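Local coordinates for biotin binding protein A (Gallus gallus, PDB 2C1S) that binds biotin and, as a member of the avidin family, holds it inside a beta-barrel, here with the sulfoxide form of the vitamin bound, at residues A[8-13]-A[18-23]. Sequence-based numbering, arbitrary orientation. Where two conformers were deposited one is given.
Sequences QGLWRN and NMTISA. With BSO (biotin-D-sulfoxide), chain C.
Trp11 and Met19 form an antiparallel hydrogen-bonded pair between strands 9-13 and 18-21, a worked example of how a hairpin sorts its side chains between two faces. Trp11 N reaches Met19 O at 2.9 Å, and Met19 N returns to Trp11 O at 2.8 Å. Both side chains leave on the same, inner face, yet the indole does not lie on the thioether: Trp11 CB meets Met19 CG at 4.1 Å, and the ring offers Met19 only the edge near its carbonyl O. A chi1 of -55° sets Trp11 CG beside the backbone N, anti to the carbonyl carbon, and the hydrogen bond from NE1 to Leu7 O holds the ring there. Met19 packs on Tyr34 and Phe122, and both side chains meet Leu95. Gly9 and Ile21 form the second hydrogen-bonded pair; Gly9 has backbone angles at which a CB would jam against the carbonyl O of Gln8.

On the outer face, Leu10 and Thr20 run side by side. Arg12 crosses Asn18, whose OD1 rests 3.5 Å from Arg12 CB while the guanidinium leads away, its plane 58° from the amide. Beyond the paired region, Asn13 ND2 donates to O3 of biotin-D-sulfoxide (3.0 Å, 162°), and its OD1 accepts from Leu15 N and Ser17 N, which fix the amide's rotation. Such a beta hairpin, first and second strands of an eight-stranded antiparallel barrel with ligand at one end, is characteristic of the avidin fold.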
# COMPACT_ATOMS: atom_id res chain seq x y z
N GLN A 8 19.86 -4.56 -16.31
CA GLN A 8 19.95 -5.63 -17.27
C GLN A 8 20.59 -6.81 -16.60
O GLN A 8 21.64 -6.67 -15.96
CB GLN A 8 20.80 -5.21 -18.48
CG GLN A 8 21.04 -6.37 -19.45
CD GLN A 8 21.81 -5.92 -20.68
OE1 GLN A 8 22.20 -4.75 -20.80
NE2 GLN A 8 22.02 -6.83 -21.60
N GLY A 9 19.99 -7.97 -16.77
CA GLY A 9 20.57 -9.18 -16.22
C GLY A 9 19.57 -9.97 -15.44
O GLY A 9 18.38 -9.76 -15.57
N LEU A 10 20.09 -10.88 -14.61
CA LEU A 10 19.27 -11.87 -13.92
C LEU A 10 19.25 -11.60 -12.40
O LEU A 10 20.30 -11.32 -11.80
CB LEU A 10 19.87 -13.25 -14.18
CG LEU A 10 20.01 -13.65 -15.64
CD1 LEU A 10 21.44 -14.07 -15.94
CD2 LEU A 10 19.03 -14.75 -15.96
N TRP A 11 18.05 -11.69 -11.83
CA TRP A 11 17.78 -11.36 -10.43
C TRP A 11 16.88 -12.41 -9.75
O TRP A 11 16.05 -13.06 -10.38
CB TRP A 11 17.10 -9.99 -10.34
CG TRP A 11 17.85 -8.89 -10.99
CD1 TRP A 11 17.77 -8.51 -12.30
CD2 TRP A 11 18.80 -8.01 -10.37
NE1 TRP A 11 18.60 -7.46 -12.53
CE2 TRP A 11 19.27 -7.14 -11.37
CE3 TRP A 11 19.32 -7.89 -9.06
CZ2 TRP A 11 20.21 -6.13 -11.11
CZ3 TRP A 11 20.27 -6.89 -8.81
CH2 TRP A 11 20.69 -6.02 -9.83
N ARG A 12 17.03 -12.58 -8.45
CA ARG A 12 16.19 -13.47 -7.66
C ARG A 12 15.83 -12.73 -6.36
O ARG A 12 16.65 -11.99 -5.81
CB ARG A 12 16.93 -14.76 -7.34
CG ARG A 12 16.08 -15.83 -6.69
CD ARG A 12 16.95 -17.03 -6.28
NE ARG A 12 17.95 -16.63 -5.28
CZ ARG A 12 17.72 -16.56 -3.96
NH1 ARG A 12 16.51 -16.87 -3.46
NH2 ARG A 12 18.70 -16.19 -3.13
N ASN A 13 14.60 -12.92 -5.89
CA ASN A 13 14.15 -12.29 -4.66
C ASN A 13 14.01 -13.31 -3.55
O ASN A 13 14.27 -14.52 -3.77
CB ASN A 13 12.85 -11.46 -4.87
CG ASN A 13 11.61 -12.29 -5.14
OD1 ASN A 13 11.52 -13.47 -4.80
ND2 ASN A 13 10.59 -11.63 -5.75
N ASN A 18 12.51 -15.56 -9.82
CA ASN A 18 13.56 -15.10 -10.71
C ASN A 18 13.01 -14.14 -11.75
O ASN A 18 11.87 -14.27 -12.17
CB ASN A 18 14.25 -16.29 -11.40
CG ASN A 18 15.04 -17.11 -10.42
OD1 ASN A 18 16.15 -16.76 -10.06
ND2 ASN A 18 14.47 -18.21 -9.98
N MET A 19 13.82 -13.16 -12.14
CA MET A 19 13.47 -12.31 -13.28
C MET A 19 14.67 -11.88 -14.11
O MET A 19 15.74 -11.57 -13.58
CB MET A 19 12.65 -11.09 -12.85
CG MET A 19 13.42 -10.01 -12.18
SD MET A 19 12.51 -8.47 -12.09
CE MET A 19 13.66 -7.53 -11.09
N THR A 20 14.46 -11.82 -15.41
CA THR A 20 15.47 -11.37 -16.35
C THR A 20 15.03 -10.05 -16.93
O THR A 20 13.89 -9.93 -17.36
CB THR A 20 15.64 -12.38 -17.50
OG1 THR A 20 15.84 -13.69 -16.94
CG2 THR A 20 16.84 -11.98 -18.37
N ILE A 21 15.92 -9.08 -16.90
CA ILE A 21 15.66 -7.77 -17.48
C ILE A 21 16.56 -7.57 -18.68
O ILE A 21 17.77 -7.80 -18.60
CB ILE A 21 15.84 -6.65 -16.43
CG1 ILE A 21 14.72 -6.80 -15.38
CG2 ILE A 21 15.81 -5.26 -17.08
CD1 ILE A 21 14.78 -5.78 -14.28
N SER A 22 15.96 -7.18 -19.82
CA SER A 22 16.70 -6.92 -21.06
C SER A 22 17.48 -5.62 -20.98
O SER A 22 17.34 -4.85 -20.03
CB SER A 22 15.73 -6.88 -22.25
OG SER A 22 14.93 -5.69 -22.18
N ALA A 23 18.30 -5.34 -22.00
CA ALA A 23 18.98 -4.06 -22.05
C ALA A 23 17.95 -2.96 -22.12
O ALA A 23 16.88 -3.14 -22.72
CB ALA A 23 19.93 -3.97 -23.27
C11 BSO C . -1.19 -14.25 -9.03
O11 BSO C . -1.04 -15.19 -8.22
O12 BSO C . -2.24 -13.58 -9.15
C10 BSO C . -0.03 -13.87 -9.98
C9 BSO C . 1.40 -14.11 -9.45
C8 BSO C . 1.73 -13.05 -8.41
C7 BSO C . 3.05 -13.40 -7.71
C2 BSO C . 3.35 -12.32 -6.63
S1 BSO C . 3.77 -10.70 -7.29
C6 BSO C . 4.39 -10.10 -5.69
C5 BSO C . 5.11 -11.31 -5.07
N1 BSO C . 6.52 -11.29 -5.49
C3 BSO C . 6.80 -12.35 -6.25
O3 BSO C . 7.94 -12.55 -6.68
N2 BSO C . 5.76 -13.18 -6.43
C4 BSO C . 4.57 -12.64 -5.70
O10 BSO C . 2.44 -10.04 -7.55